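Local coordinates for UPF0045 protein MJ1052 (PDB 2EPI) that is of unknown function but may bind thiamine or a related small molecule, at residues 30-38 and 47-58; 5-16 and 71-82. All coordinates share one frame; numbering follows the deposited sequence.

Interaction 1. Residues 30-38 and 47-58; sequences IEVFKKYDL and TVLEGDLDEILK
One methyl of L38, CD2, reaches CG1 of I56 at 3.5 Å and also lies against CA of G51. This is a ferredoxin-like fold, a two-layer alpha/beta sandwich whose two long helices pack on one side of an antiparallel sheet. Here the end of helix 23-33 and the loop after it meet strand 46-50, the corner at G51 and the start of helix 53-68. L49 crosses F33 at about a right angle, with its CD1 over one ring face, 4.3 Å from the centroid, a CH-pi contact. T47 meets the same ring obliquely. F33 holds its CG anti to the carbonyl carbon (chi1 -60°), which carries the ring toward the strand. Y36 presents a ring edge, CD2, to OE1 of E55, and K58 CB comes up to its CE2 at 3.7 Å. The hydroxyl of Y36 is bonded to E62, further along helix 53-68.

No direct hydrogen bond crosses between the segments; two waters do the bridging. One donates to D37 O and accepts from D52 N. D52 is the N-cap of helix 53-68: its OD2 accepts from E55 N, and its OD1 from R5 N, just before strand 6-16. The E55 chain bends at chi2 (-54°), and its OE2 pairs with K58 NZ at 3.0 Å. The second water accepts from D37 N and donates to OE1 of E55 at 2.5 Å.

Interaction 2. Residues 5-16 and 71-82; sequences RKVVAEVSIIPL and VDRVVSSLKIDE
The R5 guanidinium meets the E82 carboxylate edge to edge, side-on, with the two planes 36° apart. R5 NE donates to OE2 of E82 at 2.9 Å, nearly straight at 169° and close to the guanidinium plane. R5 NH2 reaches OE1 at 2.9 Å, more bent and tilted from that plane. At the other end, L16 lies alongside R73 and sets CD1 over one face of its guanidinium, 3.8 Å from R73 NE. R73 also bonds A20 O of the fourth subunit and forms a salt bridge with D81 of the second.

Between these ends, strands 6-16 and 73-83 form an antiparallel pair. Paired N-H...O bonds join V8 with D81, E10 with K79, S12 with S77 and I14 with V75. V7, A9, V11, I13 and P15 face the helices. On that face I80 CD1 presses on A9 CB at 3.3 Å, and I13 CG2 on V74 CG1 at 3.4 Å, both closer than normal carbon-carbon contact. On the other face a water donates to S12 O and V75 O and accepts from S77 OG.

Strand 73-83 also pairs antiparallel with a strand of the second subunit, making one continuous sheet through the two subunits. R5 NH2 bonds S65 there. E82 OE1 receives both R5 NH2 and H64 NE2 of that subunit, so the carboxylate is probably held in orientation from both chains.

How the interactions relate
Both contacts belong to one ferredoxin-like fold. Interaction 2 joins two neighbouring strands within the sheet and is the more buried. Interaction 1 lies on the helix side of the sheet and is partly buried, with Y36, D37 and K58 toward its outer side. Strands 46-50 and 6-16 are neighbours, and L49 N and A9 O, 2.7 Å apart, probably form a hydrogen bond between the two contacts. L57 of helix 53-68 packs on L78. Their chemistry differs with place. Interaction 2 rests on repeated backbone bonds and a salt bridge, while interaction 1 relies on apolar packing and bridging waters. Both touch the second subunit, but interaction 2 reaches it along a whole strand.

Interaction 1. Residues 30-38 and 47-58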
loop_
_atom_site.group_PDB
_atom_site.type_symbol
_atom_site.label_atom_id
_atom_site.label_comp_id
_atom_site.label_asym_id
_atom_site.label_seq_id
_atom_site.Cartn_x
_atom_site.Cartn_y
_atom_site.Cartn_z
ATOM N N ILE A 30 3.360 -6.169 17.108
ATOM C CA ILE A 30 4.689 -5.644 17.377
ATOM C C ILE A 30 5.478 -6.599 18.265
ATOM O O ILE A 30 6.662 -6.838 18.032
ATOM C CB ILE A 30 4.607 -4.261 18.056
ATOM C CG1 ILE A 30 4.056 -3.234 17.061
ATOM C CG2 ILE A 30 5.980 -3.845 18.562
ATOM C CD1 ILE A 30 3.841 -1.859 17.651
ATOM N N GLU A 31 4.822 -7.155 19.278
ATOM C CA GLU A 31 5.497 -8.087 20.170
ATOM C C GLU A 31 5.998 -9.311 19.409
ATOM O O GLU A 31 7.024 -9.896 19.761
ATOM C CB GLU A 31 4.564 -8.515 21.303
ATOM C CG GLU A 31 4.288 -7.405 22.300
ATOM C CD GLU A 31 5.564 -6.828 22.885
ATOM O OE1 GLU A 31 6.310 -7.581 23.548
ATOM O OE2 GLU A 31 5.825 -5.623 22.675
ATOM N N VAL A 32 5.275 -9.704 18.370
ATOM C CA VAL A 32 5.688 -10.849 17.577
ATOM C C VAL A 32 7.000 -10.532 16.861
ATOM O O VAL A 32 7.909 -11.360 16.826
ATOM C CB VAL A 32 4.611 -11.227 16.535
ATOM C CG1 VAL A 32 5.192 -12.181 15.505
ATOM C CG2 VAL A 32 3.423 -11.869 17.235
ATOM N N PHE A 33 7.102 -9.329 16.301
ATOM C CA PHE A 33 8.313 -8.929 15.586
ATOM C C PHE A 33 9.554 -9.017 16.465
ATOM O O PHE A 33 10.649 -9.301 15.982
ATOM C CB PHE A 33 8.192 -7.492 15.062
ATOM C CG PHE A 33 7.053 -7.280 14.110
ATOM C CD1 PHE A 33 6.785 -8.199 13.103
ATOM C CD2 PHE A 33 6.264 -6.137 14.202
ATOM C CE1 PHE A 33 5.743 -7.984 12.199
ATOM C CE2 PHE A 33 5.224 -5.912 13.305
ATOM C CZ PHE A 33 4.963 -6.838 12.300
ATOM N N LYS A 34 9.382 -8.767 17.756
ATOM C CA LYS A 34 10.501 -8.812 18.685
ATOM C C LYS A 34 11.009 -10.224 18.956
ATOM O O LYS A 34 12.001 -10.400 19.658
ATOM C CB LYS A 34 10.117 -8.126 19.998
ATOM C CG LYS A 34 9.871 -6.632 19.845
ATOM C CD LYS A 34 9.570 -5.979 21.181
ATOM C CE LYS A 34 9.545 -4.461 21.059
ATOM N NZ LYS A 34 8.550 -3.991 20.059
ATOM N N LYS A 35 10.337 -11.228 18.395
ATOM C CA LYS A 35 10.756 -12.616 18.572
ATOM C C LYS A 35 11.681 -13.046 17.440
ATOM O O LYS A 35 12.216 -14.159 17.446
ATOM C CB LYS A 35 9.548 -13.551 18.609
ATOM C CG LYS A 35 8.631 -13.347 19.801
ATOM C CD LYS A 35 7.728 -14.554 20.004
ATOM C CE LYS A 35 6.867 -14.825 18.780
ATOM N NZ LYS A 35 6.038 -16.051 18.949
ATOM N N TYR A 36 11.858 -12.168 16.459
ATOM C CA TYR A 36 12.726 -12.460 15.326
ATOM C C TYR A 36 13.962 -11.578 15.384
ATOM O O TYR A 36 13.966 -10.552 16.063
ATOM C CB TYR A 36 11.985 -12.231 14.008
ATOM C CG TYR A 36 10.840 -13.188 13.792
ATOM C CD1 TYR A 36 9.636 -13.036 14.481
ATOM C CD2 TYR A 36 10.970 -14.271 12.924
ATOM C CE1 TYR A 36 8.591 -13.940 14.311
ATOM C CE2 TYR A 36 9.933 -15.182 12.752
ATOM C CZ TYR A 36 8.750 -15.012 13.444
ATOM O OH TYR A 36 7.730 -15.919 13.276
ATOM N N ASP A 37 15.011 -11.985 14.675
ATOM C CA ASP A 37 16.258 -11.232 14.653
ATOM C C ASP A 37 16.139 -10.075 13.672
ATOM O O ASP A 37 16.768 -10.063 12.612
ATOM C CB ASP A 37 17.416 -12.159 14.271
ATOM C CG ASP A 37 18.761 -11.466 14.320
ATOM O OD1 ASP A 37 18.918 -10.528 15.128
ATOM O OD2 ASP A 37 19.665 -11.871 13.559
ATOM N N LEU A 38 15.326 -9.095 14.052
ATOM C CA LEU A 38 15.073 -7.928 13.217
ATOM C C LEU A 38 15.147 -6.637 14.015
ATOM O O LEU A 38 14.900 -6.632 15.221
ATOM C CB LEU A 38 13.662 -8.010 12.625
ATOM C CG LEU A 38 13.189 -9.309 11.973
ATOM C CD1 LEU A 38 11.663 -9.323 11.909
ATOM C CD2 LEU A 38 13.807 -9.433 10.582
ATOM N N THR A 47 4.949 -0.485 10.939
ATOM C CA THR A 47 6.219 -0.817 11.572
ATOM C C THR A 47 7.265 -1.111 10.511
ATOM O O THR A 47 7.017 -1.883 9.589
ATOM C CB THR A 47 6.087 -2.051 12.469
ATOM O OG1 THR A 47 5.157 -1.776 13.523
ATOM C CG2 THR A 47 7.444 -2.417 13.073
ATOM N N VAL A 48 8.430 -0.485 10.639
ATOM C CA VAL A 48 9.522 -0.702 9.699
ATOM C C VAL A 48 10.413 -1.793 10.283
ATOM O O VAL A 48 10.696 -1.799 11.480
ATOM C CB VAL A 48 10.344 0.597 9.471
ATOM C CG1 VAL A 48 11.621 0.290 8.691
ATOM C CG2 VAL A 48 9.499 1.603 8.713
ATOM N N LEU A 49 10.837 -2.724 9.439
ATOM C CA LEU A 49 11.676 -3.824 9.890
ATOM C C LEU A 49 12.914 -3.910 9.017
ATOM O O LEU A 49 12.879 -3.551 7.838
ATOM C CB LEU A 49 10.903 -5.150 9.805
ATOM C CG LEU A 49 9.536 -5.225 10.489
ATOM C CD1 LEU A 49 8.791 -6.478 10.030
ATOM C CD2 LEU A 49 9.722 -5.218 12.001
ATOM N N GLU A 50 14.006 -4.377 9.614
ATOM C CA GLU A 50 15.270 -4.553 8.913
ATOM C C GLU A 50 15.809 -5.925 9.297
ATOM O O GLU A 50 15.901 -6.254 10.480
ATOM C CB GLU A 50 16.288 -3.485 9.321
ATOM C CG GLU A 50 17.658 -3.694 8.666
ATOM C CD GLU A 50 18.761 -2.864 9.306
ATOM O OE1 GLU A 50 18.612 -1.629 9.386
ATOM O OE2 GLU A 50 19.783 -3.451 9.727
ATOM N N GLY A 51 16.157 -6.726 8.297
ATOM C CA GLY A 51 16.679 -8.052 8.574
ATOM C C GLY A 51 16.547 -8.977 7.384
ATOM O O GLY A 51 16.267 -8.530 6.275
ATOM N N ASP A 52 16.748 -10.272 7.622
ATOM C CA ASP A 52 16.662 -11.279 6.573
ATOM C C ASP A 52 15.258 -11.363 5.976
ATOM O O ASP A 52 14.263 -11.343 6.702
ATOM C CB ASP A 52 17.060 -12.647 7.127
ATOM C CG ASP A 52 16.944 -13.745 6.091
ATOM O OD1 ASP A 52 17.777 -13.772 5.155
ATOM O OD2 ASP A 52 16.010 -14.570 6.204
ATOM N N LEU A 53 15.184 -11.479 4.652
ATOM C CA LEU A 53 13.894 -11.543 3.966
ATOM C C LEU A 53 13.000 -12.677 4.451
ATOM O O LEU A 53 11.807 -12.477 4.668
ATOM C CB LEU A 53 14.098 -11.657 2.452
ATOM C CG LEU A 53 12.834 -11.762 1.588
ATOM C CD1 LEU A 53 11.879 -10.616 1.897
ATOM C CD2 LEU A 53 13.228 -11.737 0.119
ATOM N N ASP A 54 13.564 -13.868 4.625
ATOM C CA ASP A 54 12.759 -14.988 5.082
ATOM C C ASP A 54 12.245 -14.769 6.502
ATOM O O ASP A 54 11.114 -15.131 6.817
ATOM C CB ASP A 54 13.553 -16.296 5.004
ATOM C CG ASP A 54 13.873 -16.693 3.579
ATOM O OD1 ASP A 54 13.006 -16.495 2.703
ATOM O OD2 ASP A 54 14.985 -17.213 3.335
ATOM N N GLU A 55 13.067 -14.172 7.357
ATOM C CA GLU A 55 12.636 -13.921 8.726
ATOM C C GLU A 55 11.497 -12.904 8.741
ATOM O O GLU A 55 10.560 -13.024 9.531
ATOM C CB GLU A 55 13.804 -13.424 9.580
ATOM C CG GLU A 55 14.871 -14.491 9.814
ATOM C CD GLU A 55 14.288 -15.771 10.394
ATOM O OE1 GLU A 55 13.727 -15.717 11.508
ATOM O OE2 GLU A 55 14.386 -16.832 9.737
ATOM N N ILE A 56 11.576 -11.909 7.866
ATOM C CA ILE A 56 10.533 -10.890 7.799
ATOM C C ILE A 56 9.233 -11.503 7.293
ATOM O O ILE A 56 8.152 -11.161 7.772
ATOM C CB ILE A 56 10.965 -9.708 6.896
ATOM C CG1 ILE A 56 11.980 -8.844 7.655
ATOM C CG2 ILE A 56 9.747 -8.869 6.485
ATOM C CD1 ILE A 56 12.544 -7.688 6.855
ATOM N N LEU A 57 9.338 -12.416 6.332
ATOM C CA LEU A 57 8.151 -13.078 5.795
ATOM C C LEU A 57 7.484 -13.921 6.881
ATOM O O LEU A 57 6.259 -13.918 7.015
ATOM C CB LEU A 57 8.531 -13.953 4.596
ATOM C CG LEU A 57 8.926 -13.161 3.350
ATOM C CD1 LEU A 57 9.579 -14.080 2.333
ATOM C CD2 LEU A 57 7.698 -12.488 2.765
ATOM N N LYS A 58 8.291 -14.640 7.658
ATOM C CA LYS A 58 7.762 -15.470 8.736
ATOM C C LYS A 58 7.143 -14.582 9.813
ATOM O O LYS A 58 6.086 -14.897 10.357
ATOM C CB LYS A 58 8.869 -16.304 9.386
ATOM C CG LYS A 58 9.587 -17.292 8.483
ATOM C CD LYS A 58 10.705 -17.965 9.276
ATOM C CE LYS A 58 11.631 -18.781 8.400
ATOM N NZ LYS A 58 12.784 -19.292 9.204
HETATM O O HOH W 1 17.179 -11.368 10.302
HETATM O O HOH W 2 14.824 -14.250 13.221
#

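Interaction 2. Residues 5-16 and 71-82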
loop_
_atom_site.group_PDB
_atom_site.type_symbol
_atom_site.label_atom_id
_atom_site.label_comp_id
_atom_site.label_asym_id
_atom_site.label_seq_id
_atom_site.Cartn_x
_atom_site.Cartn_y
_atom_site.Cartn_z
ATOM N N ARG A 5 19.967 -12.235 3.898
ATOM C CA ARG A 5 19.592 -11.522 2.691
ATOM C C ARG A 5 18.829 -10.340 3.272
ATOM O O ARG A 5 17.603 -10.365 3.371
ATOM C CB ARG A 5 18.670 -12.373 1.820
ATOM C CG ARG A 5 18.176 -11.645 0.586
ATOM C CD ARG A 5 17.297 -12.525 -0.280
ATOM N NE ARG A 5 16.668 -11.747 -1.340
ATOM C CZ ARG A 5 15.858 -12.249 -2.265
ATOM N NH1 ARG A 5 15.570 -13.547 -2.270
ATOM N NH2 ARG A 5 15.332 -11.450 -3.180
ATOM N N LYS A 6 19.569 -9.312 3.670
ATOM C CA LYS A 6 18.977 -8.140 4.300
ATOM C C LYS A 6 18.146 -7.219 3.412
ATOM O O LYS A 6 18.512 -6.910 2.274
ATOM C CB LYS A 6 20.073 -7.329 5.002
ATOM C CG LYS A 6 19.545 -6.170 5.833
ATOM C CD LYS A 6 20.658 -5.473 6.608
ATOM C CE LYS A 6 21.258 -6.391 7.669
ATOM N NZ LYS A 6 22.299 -5.693 8.477
ATOM N N VAL A 7 17.013 -6.789 3.960
ATOM C CA VAL A 7 16.100 -5.881 3.280
ATOM C C VAL A 7 15.448 -4.988 4.329
ATOM O O VAL A 7 15.552 -5.247 5.525
ATOM C CB VAL A 7 14.959 -6.638 2.543
ATOM C CG1 VAL A 7 15.542 -7.651 1.569
ATOM C CG2 VAL A 7 14.048 -7.331 3.556
ATOM N N VAL A 8 14.803 -3.923 3.876
ATOM C CA VAL A 8 14.082 -3.027 4.776
ATOM C C VAL A 8 12.627 -3.224 4.379
ATOM O O VAL A 8 12.319 -3.372 3.197
ATOM C CB VAL A 8 14.463 -1.549 4.565
ATOM C CG1 VAL A 8 13.684 -0.671 5.541
ATOM C CG2 VAL A 8 15.950 -1.361 4.778
ATOM N N ALA A 9 11.725 -3.237 5.350
ATOM C CA ALA A 9 10.322 -3.449 5.019
ATOM C C ALA A 9 9.405 -2.680 5.948
ATOM O O ALA A 9 9.840 -2.155 6.968
ATOM C CB ALA A 9 10.004 -4.927 5.105
ATOM N N GLU A 10 8.134 -2.595 5.573
ATOM C CA GLU A 10 7.158 -1.933 6.422
ATOM C C GLU A 10 5.920 -2.805 6.470
ATOM O O GLU A 10 5.460 -3.313 5.445
ATOM C CB GLU A 10 6.801 -0.540 5.905
ATOM C CG GLU A 10 5.835 0.191 6.844
ATOM C CD GLU A 10 5.643 1.650 6.487
ATOM O OE1 GLU A 10 5.429 1.944 5.295
ATOM O OE2 GLU A 10 5.699 2.504 7.408
ATOM N N VAL A 11 5.389 -2.985 7.670
ATOM C CA VAL A 11 4.212 -3.816 7.858
ATOM C C VAL A 11 3.112 -3.053 8.577
ATOM O O VAL A 11 3.378 -2.275 9.490
ATOM C CB VAL A 11 4.544 -5.061 8.704
ATOM C CG1 VAL A 11 3.262 -5.833 9.028
ATOM C CG2 VAL A 11 5.544 -5.953 7.967
ATOM N N SER A 12 1.879 -3.264 8.143
ATOM C CA SER A 12 0.741 -2.648 8.803
ATOM C C SER A 12 -0.338 -3.715 8.811
ATOM O O SER A 12 -0.529 -4.435 7.827
ATOM C CB SER A 12 0.258 -1.400 8.061
ATOM O OG SER A 12 -0.321 -1.724 6.812
ATOM N N ILE A 13 -1.023 -3.834 9.937
ATOM C CA ILE A 13 -2.076 -4.823 10.073
ATOM C C ILE A 13 -3.344 -4.106 10.490
ATOM O O ILE A 13 -3.362 -3.373 11.485
ATOM C CB ILE A 13 -1.692 -5.874 11.125
ATOM C CG1 ILE A 13 -0.398 -6.566 10.697
ATOM C CG2 ILE A 13 -2.818 -6.886 11.296
ATOM C CD1 ILE A 13 0.255 -7.375 11.780
ATOM N N ILE A 14 -4.399 -4.297 9.710
ATOM C CA ILE A 14 -5.673 -3.668 9.998
ATOM C C ILE A 14 -6.696 -4.724 10.382
ATOM O O ILE A 14 -7.104 -5.536 9.554
ATOM C CB ILE A 14 -6.227 -2.915 8.780
ATOM C CG1 ILE A 14 -5.241 -1.838 8.328
ATOM C CG2 ILE A 14 -7.572 -2.293 9.129
ATOM C CD1 ILE A 14 -5.645 -1.162 7.036
ATOM N N PRO A 15 -7.100 -4.751 11.655
ATOM C CA PRO A 15 -8.093 -5.759 12.017
ATOM C C PRO A 15 -9.478 -5.171 11.782
ATOM O O PRO A 15 -9.710 -3.985 12.040
ATOM C CB PRO A 15 -7.809 -6.007 13.493
ATOM C CG PRO A 15 -7.398 -4.657 13.975
ATOM C CD PRO A 15 -6.508 -4.132 12.855
ATOM N N LEU A 16 -10.382 -5.982 11.251
ATOM C CA LEU A 16 -11.746 -5.533 11.034
ATOM C C LEU A 16 -12.591 -6.235 12.084
ATOM O O LEU A 16 -13.094 -7.336 11.872
ATOM C CB LEU A 16 -12.237 -5.881 9.623
ATOM C CG LEU A 16 -11.576 -5.088 8.491
ATOM C CD1 LEU A 16 -12.271 -5.392 7.167
ATOM C CD2 LEU A 16 -11.667 -3.597 8.796
ATOM N N VAL A 71 -9.986 -11.774 15.836
ATOM C CA VAL A 71 -11.030 -11.127 15.039
ATOM C C VAL A 71 -11.381 -11.984 13.825
ATOM O O VAL A 71 -10.633 -12.893 13.466
ATOM C CB VAL A 71 -10.596 -9.723 14.557
ATOM C CG1 VAL A 71 -10.477 -8.779 15.744
ATOM C CG2 VAL A 71 -9.266 -9.813 13.815
ATOM N N ASP A 72 -12.513 -11.694 13.190
ATOM C CA ASP A 72 -12.944 -12.475 12.033
ATOM C C ASP A 72 -12.235 -12.138 10.729
ATOM O O ASP A 72 -12.216 -12.952 9.813
ATOM C CB ASP A 72 -14.452 -12.326 11.795
ATOM C CG ASP A 72 -15.291 -13.005 12.860
ATOM O OD1 ASP A 72 -14.862 -14.049 13.393
ATOM O OD2 ASP A 72 -16.396 -12.496 13.146
ATOM N N ARG A 73 -11.655 -10.948 10.633
ATOM C CA ARG A 73 -10.996 -10.553 9.395
ATOM C C ARG A 73 -9.853 -9.583 9.630
ATOM O O ARG A 73 -9.952 -8.686 10.463
ATOM C CB ARG A 73 -12.019 -9.918 8.458
ATOM C CG ARG A 73 -11.487 -9.499 7.099
ATOM C CD ARG A 73 -12.633 -8.971 6.245
ATOM N NE ARG A 73 -12.192 -8.494 4.939
ATOM C CZ ARG A 73 -12.982 -7.871 4.072
ATOM N NH1 ARG A 73 -14.256 -7.652 4.373
ATOM N NH2 ARG A 73 -12.497 -7.457 2.909
ATOM N N VAL A 74 -8.774 -9.769 8.878
ATOM C CA VAL A 74 -7.596 -8.919 8.990
ATOM C C VAL A 74 -7.028 -8.608 7.609
ATOM O O VAL A 74 -6.921 -9.499 6.770
ATOM C CB VAL A 74 -6.482 -9.619 9.800
ATOM C CG1 VAL A 74 -5.241 -8.728 9.864
ATOM C CG2 VAL A 74 -6.976 -9.950 11.195
ATOM N N VAL A 75 -6.677 -7.344 7.375
ATOM C CA VAL A 75 -6.057 -6.942 6.114
ATOM C C VAL A 75 -4.636 -6.525 6.497
ATOM O O VAL A 75 -4.440 -5.524 7.196
ATOM C CB VAL A 75 -6.786 -5.757 5.457
ATOM C CG1 VAL A 75 -6.056 -5.343 4.169
ATOM C CG2 VAL A 75 -8.219 -6.160 5.116
ATOM N N SER A 76 -3.652 -7.301 6.057
ATOM C CA SER A 76 -2.257 -7.017 6.404
ATOM C C SER A 76 -1.413 -6.654 5.194
ATOM O O SER A 76 -1.550 -7.257 4.125
ATOM C CB SER A 76 -1.655 -8.226 7.120
ATOM O OG SER A 76 -2.368 -8.495 8.313
ATOM N N SER A 77 -0.531 -5.671 5.367
ATOM C CA SER A 77 0.313 -5.207 4.274
ATOM C C SER A 77 1.802 -5.345 4.580
ATOM O O SER A 77 2.252 -5.005 5.678
ATOM C CB SER A 77 0.004 -3.731 3.966
ATOM O OG SER A 77 -1.373 -3.528 3.658
ATOM N N LEU A 78 2.554 -5.849 3.603
ATOM C CA LEU A 78 3.997 -6.012 3.718
ATOM C C LEU A 78 4.641 -5.356 2.503
ATOM O O LEU A 78 4.256 -5.629 1.366
ATOM C CB LEU A 78 4.388 -7.499 3.747
ATOM C CG LEU A 78 5.887 -7.828 3.614
ATOM C CD1 LEU A 78 6.665 -7.264 4.804
ATOM C CD2 LEU A 78 6.076 -9.342 3.533
ATOM N N LYS A 79 5.598 -4.469 2.739
ATOM C CA LYS A 79 6.289 -3.825 1.631
ATOM C C LYS A 79 7.769 -4.097 1.818
ATOM O O LYS A 79 8.305 -3.876 2.899
ATOM C CB LYS A 79 6.026 -2.320 1.625
ATOM C CG LYS A 79 6.691 -1.607 0.461
ATOM C CD LYS A 79 6.320 -0.133 0.423
ATOM C CE LYS A 79 4.850 0.071 0.105
ATOM N NZ LYS A 79 4.481 1.515 0.201
ATOM N N ILE A 80 8.417 -4.592 0.768
ATOM C CA ILE A 80 9.840 -4.904 0.819
ATOM C C ILE A 80 10.614 -3.978 -0.100
ATOM O O ILE A 80 10.198 -3.728 -1.228
ATOM C CB ILE A 80 10.121 -6.354 0.354
ATOM C CG1 ILE A 80 9.371 -7.348 1.241
ATOM C CG2 ILE A 80 11.619 -6.627 0.386
ATOM C CD1 ILE A 80 9.690 -7.236 2.703
ATOM N N ASP A 81 11.739 -3.474 0.393
ATOM C CA ASP A 81 12.599 -2.594 -0.393
ATOM C C ASP A 81 13.971 -3.252 -0.352
ATOM O O ASP A 81 14.624 -3.270 0.690
ATOM C CB ASP A 81 12.673 -1.204 0.245
ATOM C CG ASP A 81 13.364 -0.182 -0.647
ATOM O OD1 ASP A 81 14.229 -0.576 -1.459
ATOM O OD2 ASP A 81 13.050 1.022 -0.528
ATOM N N GLU A 82 14.401 -3.806 -1.481
ATOM C CA GLU A 82 15.692 -4.480 -1.542
ATOM C C GLU A 82 16.539 -4.008 -2.714
ATOM O O GLU A 82 16.044 -3.856 -3.829
ATOM C CB GLU A 82 15.492 -5.999 -1.636
ATOM C CG GLU A 82 16.770 -6.783 -1.949
ATOM C CD GLU A 82 16.584 -8.284 -1.848
ATOM O OE1 GLU A 82 15.468 -8.765 -2.136
ATOM O OE2 GLU A 82 17.558 -8.987 -1.493
HETATM O O HOH W 3 19.582 -8.295 0.185
HETATM O O HOH W 4 4.221 0.643 3.201
HETATM O O HOH W 5 -2.911 -3.421 5.906
HETATM O O HOH W 6 -14.341 -9.246 13.437
#